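Putative mandelate racemase (Bordetella bronchiseptica, PDB 3OZY) is of unknown function but, as a magnesium-binding member of the enolase superfamily, probably abstracts a proton next to a carboxylate, perhaps that of an acid sugar. Local coordinates at residues A[68-73]-A[87-93]; A[81-85]-A[282-286]; A[99-105]-A[257-261]. One frame throughout, in Å; residues are numbered along the deposited sequence.

Overall arrangement
All three contacts are largely buried, but their chemistry changes with their place in the fold. Contact 1 stays within the N-terminal capping domain, where helices 58-73 and 81-97 join through an aliphatic centre edged by lysine, glutamine and glutamate. Contacts 2 and 3 instead join that domain to the barrel. Contact 2 uses the start of helix 81-97, whose later turns serve contact 1, and rests on an indole hydrogen bond; contact 3 uses the entry to helix 102-122 and a sandwiched arginine beside the second subunit. A salt bridge between Glu286 and Arg259 ties the barrel sides of contacts 2 and 3 together, while Val93 of contact 1 packs on Gly103 and Ile104, and Phe89 on Ile104.

Contact 1 (A[68-73]-A[87-93]); sequences VIGPQL and KVFHGEV. With MG (magnesium ion), chain D.
Lys87 and Gln72 make the direct polar link between the two helices. With its chain fully extended, Lys87 carries NZ to the backbone O of Gln72 at 2.8 Å, and the bond arrives bent, the C=O...NZ angle being 134°; NZ also forms a salt bridge with Glu76. A second polar link runs through water: the Gln72 chain folds at chi2 (-61°), and its NE2 donates over 2.9 Å to a water that in turn donates to Val68 O and, at 2.7 Å, to Glu92 OE2. Asn96 holds the other carboxylate oxygen of Glu92. Both helices belong to the N-terminal capping domain of the enolase superfamily, and their short segments run 126° apart. Apolar packing centres on Val88, whose CG1 meets Ile69 CG1 at 3.9 Å while its CG2 meets Leu73 CD1 at 3.6 Å. Val93 CG2 touches the same Ile69 CG1, and helix 102-122 adds Ala106, Met107 and Val110 to the cluster. Val88 O accepts from both Glu92 N and Val93 N, which marks a wider pi-type turn. From this helix His90 NE2, together with His86, binds a magnesium ion distinct from the one held by Asp201, Glu227 and Glu254.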
ATOM      1  N   VAL A  68       5.388  12.162  -9.059  1.00  9.40           N
ATOM      2  CA  VAL A  68       4.201  12.197  -8.212  1.00  9.38           C
ATOM      3  C   VAL A  68       4.492  13.049  -6.982  1.00 10.10           C
ATOM      4  O   VAL A  68       3.809  14.041  -6.731  1.00 10.41           O
ATOM      5  CB  VAL A  68       3.718  10.783  -7.822  1.00  9.99           C
ATOM      6  CG1 VAL A  68       2.465  10.869  -6.954  1.00  9.54           C
ATOM      7  CG2 VAL A  68       3.420   9.961  -9.070  1.00 10.90           C
ATOM      8  N   ILE A  69       5.528  12.699  -6.232  1.00  8.99           N
ATOM      9  CA  ILE A  69       5.903  13.468  -5.060  1.00  8.93           C
ATOM     10  C   ILE A  69       6.602  14.781  -5.438  1.00 10.52           C
ATOM     11  O   ILE A  69       6.259  15.845  -4.916  1.00 10.86           O
ATOM     12  CB  ILE A  69       6.806  12.629  -4.136  1.00  9.44           C
ATOM     13  CG1 ILE A  69       6.031  11.413  -3.620  1.00  8.91           C
ATOM     14  CG2 ILE A  69       7.355  13.488  -3.006  1.00  9.88           C
ATOM     15  CD1 ILE A  69       6.926  10.321  -3.013  1.00 11.49           C
ATOM     16  N   GLY A  70       7.569  14.700  -6.350  1.00 11.45           N
ATOM     17  CA  GLY A  70       8.375  15.845  -6.744  1.00 11.84           C
ATOM     18  C   GLY A  70       7.615  17.138  -7.014  1.00 10.56           C
ATOM     19  O   GLY A  70       7.961  18.187  -6.469  1.00 11.51           O
ATOM     20  N   PRO A  71       6.570  17.074  -7.853  1.00 11.09           N
ATOM     21  CA  PRO A  71       5.823  18.296  -8.177  1.00 11.34           C
ATOM     22  C   PRO A  71       5.221  18.987  -6.952  1.00 13.04           C
ATOM     23  O   PRO A  71       5.006  20.197  -6.998  1.00 14.20           O
ATOM     24  CB  PRO A  71       4.730  17.790  -9.120  1.00 12.04           C
ATOM     25  CG  PRO A  71       5.380  16.617  -9.801  1.00 12.20           C
ATOM     26  CD  PRO A  71       6.164  15.941  -8.702  1.00 10.96           C
ATOM     27  N   GLN A  72       4.954  18.248  -5.880  1.00 11.53           N
ATOM     28  CA  GLN A  72       4.430  18.853  -4.657  1.00 11.65           C
ATOM     29  C   GLN A  72       5.499  19.605  -3.878  1.00 12.03           C
ATOM     30  O   GLN A  72       5.181  20.362  -2.960  1.00 13.08           O
ATOM     31  CB  GLN A  72       3.812  17.791  -3.745  1.00 11.33           C
ATOM     32  CG  GLN A  72       2.684  17.009  -4.387  1.00 12.27           C
ATOM     33  CD  GLN A  72       1.524  17.900  -4.782  1.00 15.90           C
ATOM     34  OE1 GLN A  72       1.098  18.772  -4.016  1.00 17.60           O
ATOM     35  NE2 GLN A  72       1.006  17.690  -5.983  1.00 15.42           N
ATOM     36  N   LEU A  73       6.760  19.393  -4.235  1.00 10.42           N
ATOM     37  CA  LEU A  73       7.872  19.989  -3.509  1.00 11.04           C
ATOM     38  C   LEU A  73       8.515  21.162  -4.243  1.00 11.28           C
ATOM     39  O   LEU A  73       9.089  22.033  -3.607  1.00 11.09           O
ATOM     40  CB  LEU A  73       8.949  18.940  -3.211  1.00  9.92           C
ATOM     41  CG  LEU A  73       8.897  18.260  -1.838  1.00 13.67           C
ATOM     42  CD1 LEU A  73       7.516  17.716  -1.533  1.00 15.08           C
ATOM     43  CD2 LEU A  73       9.949  17.159  -1.733  1.00 14.82           C
ATOM     44  N   LYS A  87       1.520  17.560   3.104  1.00  8.80           N
ATOM     45  CA  LYS A  87       1.139  18.010   1.778  1.00  9.06           C
ATOM     46  C   LYS A  87       1.213  16.835   0.798  1.00  8.37           C
ATOM     47  O   LYS A  87       0.310  16.624  -0.018  1.00  9.53           O
ATOM     48  CB  LYS A  87       2.062  19.142   1.315  1.00  9.83           C
ATOM     49  CG  LYS A  87       1.670  19.701  -0.033  1.00 10.02           C
ATOM     50  CD  LYS A  87       2.638  20.752  -0.543  1.00 10.97           C
ATOM     51  CE  LYS A  87       2.080  21.352  -1.832  1.00 12.16           C
ATOM     52  NZ  LYS A  87       3.071  22.184  -2.565  1.00 13.96           N
ATOM     53  N   VAL A  88       2.288  16.060   0.886  1.00  8.79           N
ATOM     54  CA  VAL A  88       2.494  14.939  -0.028  1.00  9.04           C
ATOM     55  C   VAL A  88       1.547  13.769   0.259  1.00  7.31           C
ATOM     56  O   VAL A  88       0.941  13.205  -0.657  1.00  8.25           O
ATOM     57  CB  VAL A  88       3.963  14.482   0.020  1.00  7.94           C
ATOM     58  CG1 VAL A  88       4.152  13.130  -0.668  1.00  9.19           C
ATOM     59  CG2 VAL A  88       4.863  15.540  -0.611  1.00  8.86           C
ATOM     60  N   PHE A  89       1.403  13.417   1.533  1.00  7.64           N
ATOM     61  CA  PHE A  89       0.561  12.278   1.904  1.00  8.29           C
ATOM     62  C   PHE A  89      -0.905  12.488   1.532  1.00  8.03           C
ATOM     63  O   PHE A  89      -1.528  11.638   0.894  1.00  8.58           O
ATOM     64  CB  PHE A  89       0.703  11.984   3.405  1.00  9.62           C
ATOM     65  CG  PHE A  89      -0.129  10.819   3.892  1.00  8.80           C
ATOM     66  CD1 PHE A  89       0.361   9.519   3.826  1.00  9.89           C
ATOM     67  CD2 PHE A  89      -1.374  11.035   4.465  1.00  9.20           C
ATOM     68  CE1 PHE A  89      -0.397   8.448   4.285  1.00  8.86           C
ATOM     69  CE2 PHE A  89      -2.141   9.970   4.922  1.00  9.64           C
ATOM     70  CZ  PHE A  89      -1.648   8.673   4.840  1.00 10.15           C
ATOM     71  N   HIS A  90      -1.458  13.625   1.945  1.00  7.89           N
ATOM     72  CA  HIS A  90      -2.870  13.913   1.702  1.00  9.34           C
ATOM     73  C   HIS A  90      -3.129  14.384   0.277  1.00  9.30           C
ATOM     74  O   HIS A  90      -4.203  14.137  -0.279  1.00 10.07           O
ATOM     75  CB  HIS A  90      -3.390  14.951   2.701  1.00 10.70           C
ATOM     76  CG  HIS A  90      -3.345  14.477   4.115  1.00 10.65           C
ATOM     77  ND1 HIS A  90      -4.197  13.506   4.593  1.00 13.54           N
ATOM     78  CD2 HIS A  90      -2.537  14.814   5.146  1.00 13.41           C
ATOM     79  CE1 HIS A  90      -3.922  13.270   5.862  1.00 16.85           C
ATOM     80  NE2 HIS A  90      -2.921  14.049   6.221  1.00 16.77           N
ATOM     81  N   GLY A  91      -2.149  15.054  -0.319  1.00  9.28           N
ATOM     82  CA  GLY A  91      -2.324  15.579  -1.662  1.00  9.87           C
ATOM     83  C   GLY A  91      -2.267  14.509  -2.731  1.00  9.94           C
ATOM     84  O   GLY A  91      -3.025  14.564  -3.700  1.00 11.11           O
ATOM     85  N   GLU A  92      -1.384  13.526  -2.552  1.00  9.69           N
ATOM     86  CA  GLU A  92      -1.141  12.502  -3.574  1.00  9.32           C
ATOM     87  C   GLU A  92      -1.062  11.063  -3.084  1.00  9.20           C
ATOM     88  O   GLU A  92      -1.732  10.188  -3.615  1.00  8.87           O
ATOM     89  CB  GLU A  92       0.177  12.774  -4.316  1.00 10.72           C
ATOM     90  CG  GLU A  92       0.102  13.849  -5.382  1.00 10.69           C
ATOM     91  CD  GLU A  92      -0.489  13.358  -6.696  1.00  9.91           C
ATOM     92  OE1 GLU A  92      -0.972  12.209  -6.769  1.00 11.35           O
ATOM     93  OE2 GLU A  92      -0.460  14.139  -7.670  1.00 11.79           O
ATOM     94  N   VAL A  93      -0.180  10.802  -2.124  1.00  9.20           N
ATOM     95  CA  VAL A  93       0.304   9.434  -1.932  1.00  7.15           C
ATOM     96  C   VAL A  93      -0.723   8.466  -1.343  1.00  6.93           C
ATOM     97  O   VAL A  93      -0.897   7.363  -1.864  1.00  7.71           O
ATOM     98  CB  VAL A  93       1.623   9.417  -1.127  1.00  8.46           C
ATOM     99  CG1 VAL A  93       2.027   7.991  -0.773  1.00  9.62           C
ATOM    100  CG2 VAL A  93       2.730  10.111  -1.917  1.00  9.21           C
TER
HETATM  101 MG    MG D 391      -1.801  14.729   8.054  1.00 19.00          MG
HETATM  102  O   HOH W   1       1.827  15.625  -7.907  1.00 11.53           O
HETATM  103  O   HOH W   2       4.873  22.601  -5.361  1.00 21.13           O
HETATM  104  O   HOH W   3      -2.664  16.988   8.436  1.00 32.41           O

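Contact 2 (A[81-85]-A[282-286]); sequences INYLW and GGITE
Trp85 of the capping domain meets the glycine turn, Gly282 and Gly283, that leads into barrel helix 284-296, at the junction of the two domains that make up the enolase-superfamily fold. The indole NE1 donates to Gly282 O at 2.8 Å. This bond is nearly straight, with an N-H...O angle of 160°, and the oxygen lies in the ring plane, so the edge of the indole is used. With CG anti to the backbone N (chi1 -164°), the ring is carried out from helix 81-97 to the turn. Gly282 and Gly283 both have backbone angles that call for glycine, and Gly283 takes the N-cap position of the helix. The carboxylate of Glu286 lies almost parallel to the indole, 8° between planes, with OE1 3.6 Å above one face of the Trp85 ring and displaced toward its rim. A salt bridge from Arg259 holds that oxygen. Phe89 adds a second aromatic ring beside Trp85. Between Ile81 and Trp85 sits Thr285, whose OG1 bonds to Asp111 and Trp115 of helix 102-122 and lies 3.5 Å from Ile81 CG2. One water completes the junction, donating to Thr285 OG1 at 2.9 Å and to Asn82 OD1 at 2.6 Å.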
ATOM      1  N   ILE A  81       9.650  20.562   6.851  1.00  8.86           N
ATOM      2  CA  ILE A  81       9.546  19.132   6.585  1.00  8.40           C
ATOM      3  C   ILE A  81       8.195  18.602   7.037  1.00  8.70           C
ATOM      4  O   ILE A  81       7.563  17.807   6.341  1.00  8.00           O
ATOM      5  CB  ILE A  81      10.672  18.337   7.263  1.00  8.58           C
ATOM      6  CG1 ILE A  81      12.039  18.893   6.854  1.00  9.12           C
ATOM      7  CG2 ILE A  81      10.568  16.854   6.887  1.00  9.12           C
ATOM      8  CD1 ILE A  81      13.217  18.105   7.421  1.00  9.68           C
ATOM      9  N   ASN A  82       7.734  19.061   8.194  1.00  8.05           N
ATOM     10  CA  ASN A  82       6.440  18.607   8.696  1.00  7.76           C
ATOM     11  C   ASN A  82       5.282  18.957   7.762  1.00 10.59           C
ATOM     12  O   ASN A  82       4.449  18.098   7.431  1.00 10.04           O
ATOM     13  CB  ASN A  82       6.205  19.151  10.103  1.00 10.04           C
ATOM     14  CG  ASN A  82       7.132  18.517  11.114  1.00  8.87           C
ATOM     15  OD1 ASN A  82       7.187  17.293  11.227  1.00 11.92           O
ATOM     16  ND2 ASN A  82       7.868  19.335  11.850  1.00  9.82           N
ATOM     17  N   TYR A  83       5.237  20.212   7.320  1.00  8.07           N
ATOM     18  CA  TYR A  83       4.237  20.620   6.346  1.00  8.59           C
ATOM     19  C   TYR A  83       4.319  19.760   5.085  1.00  8.27           C
ATOM     20  O   TYR A  83       3.305  19.271   4.588  1.00  8.87           O
ATOM     21  CB  TYR A  83       4.418  22.101   5.991  1.00 10.03           C
ATOM     22  CG  TYR A  83       3.593  22.538   4.804  1.00 10.23           C
ATOM     23  CD1 TYR A  83       2.212  22.642   4.900  1.00 14.42           C
ATOM     24  CD2 TYR A  83       4.190  22.849   3.587  1.00 11.77           C
ATOM     25  CE1 TYR A  83       1.445  23.029   3.819  1.00 17.69           C
ATOM     26  CE2 TYR A  83       3.425  23.250   2.496  1.00 11.83           C
ATOM     27  CZ  TYR A  83       2.057  23.333   2.622  1.00 17.27           C
ATOM     28  OH  TYR A  83       1.283  23.723   1.549  1.00 22.19           O
ATOM     29  N   LEU A  84       5.530  19.572   4.570  1.00  8.31           N
ATOM     30  CA  LEU A  84       5.696  18.873   3.297  1.00  9.12           C
ATOM     31  C   LEU A  84       5.304  17.397   3.363  1.00  8.22           C
ATOM     32  O   LEU A  84       4.783  16.847   2.383  1.00  8.94           O
ATOM     33  CB  LEU A  84       7.123  19.040   2.772  1.00  9.21           C
ATOM     34  CG  LEU A  84       7.454  20.479   2.365  1.00  8.97           C
ATOM     35  CD1 LEU A  84       8.939  20.614   2.064  1.00 10.07           C
ATOM     36  CD2 LEU A  84       6.619  20.926   1.169  1.00 12.42           C
ATOM     37  N   TRP A  85       5.516  16.761   4.517  1.00  7.75           N
ATOM     38  CA  TRP A  85       5.107  15.366   4.682  1.00  8.03           C
ATOM     39  C   TRP A  85       3.609  15.251   4.442  1.00  8.05           C
ATOM     40  O   TRP A  85       3.137  14.403   3.682  1.00  7.83           O
ATOM     41  CB  TRP A  85       5.448  14.853   6.088  1.00  9.19           C
ATOM     42  CG  TRP A  85       5.393  13.351   6.169  1.00  8.24           C
ATOM     43  CD1 TRP A  85       6.445  12.488   6.033  1.00  8.97           C
ATOM     44  CD2 TRP A  85       4.223  12.534   6.353  1.00  8.20           C
ATOM     45  NE1 TRP A  85       6.007  11.192   6.134  1.00  9.75           N
ATOM     46  CE2 TRP A  85       4.650  11.190   6.333  1.00  8.38           C
ATOM     47  CE3 TRP A  85       2.864  12.809   6.553  1.00  9.27           C
ATOM     48  CZ2 TRP A  85       3.769  10.122   6.493  1.00  8.99           C
ATOM     49  CZ3 TRP A  85       1.983  11.737   6.714  1.00  9.80           C
ATOM     50  CH2 TRP A  85       2.444  10.412   6.681  1.00 10.16           C
ATOM     51  N   GLY A 282       7.630   5.778   6.247  1.00  6.30           N
ATOM     52  CA  GLY A 282       7.169   7.141   6.032  1.00  6.59           C
ATOM     53  C   GLY A 282       8.252   8.205   6.106  1.00  9.26           C
ATOM     54  O   GLY A 282       8.009   9.351   5.713  1.00 12.61           O
ATOM     55  N   GLY A 283       9.444   7.865   6.600  1.00  7.08           N
ATOM     56  CA  GLY A 283      10.517   8.846   6.699  1.00  8.30           C
ATOM     57  C   GLY A 283      11.091   8.921   8.096  1.00  6.98           C
ATOM     58  O   GLY A 283      10.613   8.240   9.001  1.00  8.28           O
ATOM     59  N   ILE A 284      12.133   9.728   8.273  1.00  7.35           N
ATOM     60  CA  ILE A 284      12.565  10.085   9.615  1.00  7.78           C
ATOM     61  C   ILE A 284      11.398  10.722  10.390  1.00  8.06           C
ATOM     62  O   ILE A 284      11.171  10.405  11.551  1.00  8.06           O
ATOM     63  CB  ILE A 284      13.785  11.023   9.543  1.00  7.72           C
ATOM     64  CG1 ILE A 284      15.033  10.197   9.203  1.00  9.31           C
ATOM     65  CG2 ILE A 284      13.953  11.793  10.841  1.00  9.78           C
ATOM     66  CD1 ILE A 284      16.287  11.035   8.902  1.00  9.07           C
ATOM     67  N   THR A 285      10.641  11.592   9.733  1.00  7.90           N
ATOM     68  CA  THR A 285       9.503  12.244  10.380  1.00  8.15           C
ATOM     69  C   THR A 285       8.532  11.219  10.977  1.00  8.96           C
ATOM     70  O   THR A 285       8.094  11.339  12.126  1.00  8.66           O
ATOM     71  CB  THR A 285       8.776  13.146   9.378  1.00  7.93           C
ATOM     72  OG1 THR A 285       9.717  14.079   8.833  1.00  8.71           O
ATOM     73  CG2 THR A 285       7.625  13.901  10.043  1.00 10.52           C
ATOM     74  N   GLU A 286       8.225  10.191  10.200  1.00  6.46           N
ATOM     75  CA  GLU A 286       7.260   9.191  10.636  1.00  7.85           C
ATOM     76  C   GLU A 286       7.862   8.205  11.650  1.00  8.27           C
ATOM     77  O   GLU A 286       7.209   7.835  12.632  1.00  8.01           O
ATOM     78  CB  GLU A 286       6.675   8.465   9.423  1.00  9.49           C
ATOM     79  CG  GLU A 286       5.458   7.593   9.737  1.00  8.19           C
ATOM     80  CD  GLU A 286       4.212   8.389  10.102  1.00  9.26           C
ATOM     81  OE1 GLU A 286       4.246   9.640  10.113  1.00 10.01           O
ATOM     82  OE2 GLU A 286       3.185   7.746  10.400  1.00  9.56           O
TER
HETATM   83  O   HOH W   4       9.573  16.354  10.681  1.00 18.95           O

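Contact 3 (A[99-105]-A[257-261]); sequences HRSVGIA and YTRNA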
ATOM      1  N   HIS A  99      -2.463   3.634   0.746  1.00  6.45           N
ATOM      2  CA  HIS A  99      -2.055   4.087   2.069  1.00  6.41           C
ATOM      3  C   HIS A  99      -0.922   3.269   2.728  1.00  6.83           C
ATOM      4  O   HIS A  99      -0.271   3.786   3.631  1.00  6.82           O
ATOM      5  CB  HIS A  99      -3.270   4.223   3.000  1.00  6.44           C
ATOM      6  CG  HIS A  99      -3.917   2.923   3.378  1.00  5.40           C
ATOM      7  ND1 HIS A  99      -4.415   2.692   4.644  1.00  6.57           N
ATOM      8  CD2 HIS A  99      -4.164   1.797   2.667  1.00  6.66           C
ATOM      9  CE1 HIS A  99      -4.936   1.478   4.696  1.00  6.56           C
ATOM     10  NE2 HIS A  99      -4.792   0.911   3.510  1.00  7.26           N
ATOM     11  N   ARG A 100      -0.689   2.026   2.286  1.00  5.99           N
ATOM     12  CA  ARG A 100       0.399   1.194   2.839  1.00  5.44           C
ATOM     13  C   ARG A 100       1.180   0.600   1.675  1.00  6.87           C
ATOM     14  O   ARG A 100       0.990  -0.560   1.298  1.00  7.38           O
ATOM     15  CB  ARG A 100      -0.150   0.098   3.763  1.00  6.65           C
ATOM     16  CG  ARG A 100      -1.225   0.581   4.760  1.00  7.05           C
ATOM     17  CD  ARG A 100      -0.657   1.490   5.870  1.00  6.94           C
ATOM     18  NE  ARG A 100      -1.751   1.987   6.712  1.00  7.02           N
ATOM     19  CZ  ARG A 100      -2.359   1.277   7.657  1.00  7.69           C
ATOM     20  NH1 ARG A 100      -1.948   0.049   7.934  1.00  7.97           N
ATOM     21  NH2 ARG A 100      -3.375   1.805   8.342  1.00  8.46           N
ATOM     22  N   SER A 101       2.067   1.406   1.104  1.00  7.47           N
ATOM     23  CA  SER A 101       2.503   1.150  -0.256  1.00  6.90           C
ATOM     24  C   SER A 101       3.937   1.560  -0.530  1.00  7.42           C
ATOM     25  O   SER A 101       4.579   2.255   0.261  1.00  6.51           O
ATOM     26  CB  SER A 101       1.618   1.958  -1.205  1.00  6.57           C
ATOM     27  OG  SER A 101       1.916   3.346  -1.072  1.00  6.91           O
ATOM     28  N   VAL A 102       4.410   1.151  -1.703  1.00  6.85           N
ATOM     29  CA  VAL A 102       5.652   1.657  -2.268  1.00  7.45           C
ATOM     30  C   VAL A 102       5.679   3.196  -2.326  1.00  6.97           C
ATOM     31  O   VAL A 102       6.754   3.797  -2.290  1.00  7.59           O
ATOM     32  CB  VAL A 102       5.907   1.035  -3.669  1.00  7.06           C
ATOM     33  CG1 VAL A 102       4.808   1.427  -4.655  1.00  8.17           C
ATOM     34  CG2 VAL A 102       7.287   1.392  -4.193  1.00  8.31           C
ATOM     35  N   GLY A 103       4.512   3.839  -2.417  1.00  6.57           N
ATOM     36  CA  GLY A 103       4.471   5.291  -2.375  1.00  7.10           C
ATOM     37  C   GLY A 103       4.906   5.845  -1.025  1.00  7.25           C
ATOM     38  O   GLY A 103       5.508   6.920  -0.944  1.00  6.96           O
ATOM     39  N   ILE A 104       4.592   5.120   0.043  1.00  7.25           N
ATOM     40  CA  ILE A 104       5.047   5.510   1.376  1.00  7.26           C
ATOM     41  C   ILE A 104       6.570   5.351   1.500  1.00  6.78           C
ATOM     42  O   ILE A 104       7.237   6.200   2.094  1.00  6.95           O
ATOM     43  CB  ILE A 104       4.307   4.711   2.483  1.00  6.89           C
ATOM     44  CG1 ILE A 104       2.778   4.875   2.357  1.00  7.22           C
ATOM     45  CG2 ILE A 104       4.808   5.122   3.868  1.00  7.27           C
ATOM     46  CD1 ILE A 104       2.260   6.288   2.701  1.00  8.77           C
ATOM     47  N   ALA A 105       7.115   4.279   0.919  1.00  6.61           N
ATOM     48  CA  ALA A 105       8.568   4.127   0.865  1.00  6.72           C
ATOM     49  C   ALA A 105       9.192   5.276   0.067  1.00  5.94           C
ATOM     50  O   ALA A 105      10.172   5.880   0.497  1.00  6.59           O
ATOM     51  CB  ALA A 105       8.951   2.767   0.275  1.00  7.20           C
ATOM     52  N   TYR A 257       3.321   0.031   7.224  1.00  6.37           N
ATOM     53  CA  TYR A 257       3.537   1.411   6.807  1.00  6.77           C
ATOM     54  C   TYR A 257       2.763   2.414   7.649  1.00  7.05           C
ATOM     55  O   TYR A 257       1.564   2.241   7.889  1.00  6.60           O
ATOM     56  CB  TYR A 257       3.144   1.570   5.335  1.00  7.30           C
ATOM     57  CG  TYR A 257       4.039   0.779   4.409  1.00  5.94           C
ATOM     58  CD1 TYR A 257       5.182   1.356   3.860  1.00  6.66           C
ATOM     59  CD2 TYR A 257       3.754  -0.549   4.085  1.00  7.20           C
ATOM     60  CE1 TYR A 257       6.014   0.636   3.025  1.00  6.86           C
ATOM     61  CE2 TYR A 257       4.591  -1.281   3.249  1.00  6.89           C
ATOM     62  CZ  TYR A 257       5.717  -0.677   2.720  1.00  7.09           C
ATOM     63  OH  TYR A 257       6.575  -1.368   1.885  1.00  8.06           O
ATOM     64  N   THR A 258       3.458   3.482   8.040  1.00  6.12           N
ATOM     65  CA  THR A 258       2.933   4.594   8.849  1.00  6.46           C
ATOM     66  C   THR A 258       2.623   4.186  10.278  1.00  7.06           C
ATOM     67  O   THR A 258       2.498   3.001  10.608  1.00  7.35           O
ATOM     68  CB  THR A 258       1.669   5.295   8.254  1.00  7.17           C
ATOM     69  OG1 THR A 258       0.489   4.549   8.592  1.00  7.50           O
ATOM     70  CG2 THR A 258       1.787   5.502   6.743  1.00  9.08           C
ATOM     71  N   ARG A 259       2.463   5.197  11.124  1.00  6.69           N
ATOM     72  CA  ARG A 259       2.106   4.953  12.510  1.00  6.91           C
ATOM     73  C   ARG A 259       0.744   4.264  12.634  1.00  6.97           C
ATOM     74  O   ARG A 259       0.458   3.643  13.659  1.00  8.87           O
ATOM     75  CB  ARG A 259       2.097   6.263  13.293  1.00  8.12           C
ATOM     76  CG  ARG A 259       0.924   7.166  12.986  1.00  9.28           C
ATOM     77  CD  ARG A 259       1.153   8.533  13.607  1.00 12.50           C
ATOM     78  NE  ARG A 259       2.156   9.300  12.865  1.00 13.01           N
ATOM     79  CZ  ARG A 259       2.630  10.482  13.250  1.00 15.40           C
ATOM     80  NH1 ARG A 259       2.228  11.030  14.390  1.00 17.47           N
ATOM     81  NH2 ARG A 259       3.519  11.110  12.499  1.00 14.21           N
ATOM     82  N   ASN A 260      -0.091   4.369  11.603  1.00  6.96           N
ATOM     83  CA  ASN A 260      -1.422   3.764  11.660  1.00  7.58           C
ATOM     84  C   ASN A 260      -1.364   2.244  11.755  1.00  6.40           C
ATOM     85  O   ASN A 260      -2.154   1.622  12.466  1.00  7.42           O
ATOM     86  CB  ASN A 260      -2.238   4.173  10.437  1.00  7.57           C
ATOM     87  CG  ASN A 260      -2.320   5.664  10.279  1.00  8.67           C
ATOM     88  OD1 ASN A 260      -1.810   6.240   9.306  1.00 13.88           O
ATOM     89  ND2 ASN A 260      -2.945   6.310  11.241  1.00  8.12           N
ATOM     90  N   ALA A 261      -0.425   1.640  11.031  1.00  6.27           N
ATOM     91  CA  ALA A 261      -0.270   0.187  11.070  1.00  6.48           C
ATOM     92  C   ALA A 261       0.119  -0.262  12.471  1.00  6.97           C
ATOM     93  O   ALA A 261      -0.437  -1.216  13.024  1.00  6.88           O
ATOM     94  CB  ALA A 261       0.791  -0.264  10.068  1.00  8.62           C
TER
HETATM   95  O   HOH W   5       0.625  -1.405   7.062  1.00  6.75           O
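Arg100 NH1 is gripped by a water that accepts from it at 3.1 Å and also from the backbone Tyr257 N, while a bound glycerol, probably from the crystallisation liquor, makes a further hydrogen bond to NH1. The arginine comes from the loop before helix 102-122 of the capping domain and lies across the start of helix 258-267, which follows strand 249-252 of the enolase-superfamily barrel. Its guanidinium is sandwiched: Ala261 N lies 3.7 Å above one face of the Arg100 group and His99 CE1 over the other, both displaced toward the rim. Asn260 CB comes up to NH2 at 3.4 Å, and NH2 pairs in a salt bridge with Asp233 of the second subunit, whose carboxylate also bonds to His99 ND1. This domain junction is therefore also part of the dimer interface. A bend at chi2 (-70°) turns the Arg100 chain along Tyr257, bringing CD within 3.1 Å of Tyr257 O. The arginine and tyrosine chains run antiparallel alongside one another, guanidinium and ring planes 40° apart.

The tyrosine ring lies against the loop and the first turn of helix 102-122. Ile104 CB packs on Tyr257 CD1 at 3.7 Å, and Ile104 CD1 reaches the methyl CG2 of Thr258; at the far end of the ring, Tyr257 OH is hydrogen-bonded to Tyr56. Ser101 begins the helix as its N-cap: OG accepts weak bonds from Gly103 N and Ile104 N and donates to Gly98 O. The backbone N is less well served: buried over the tyrosine face and 3.9 Å from Tyr257 CG, Ser101 N has no hydrogen-bond partner in the model. Ser101 O, which accepts weak backbone bonds from Ile104 N and Ala105 N, lies 3.5 Å from Tyr257 CE1.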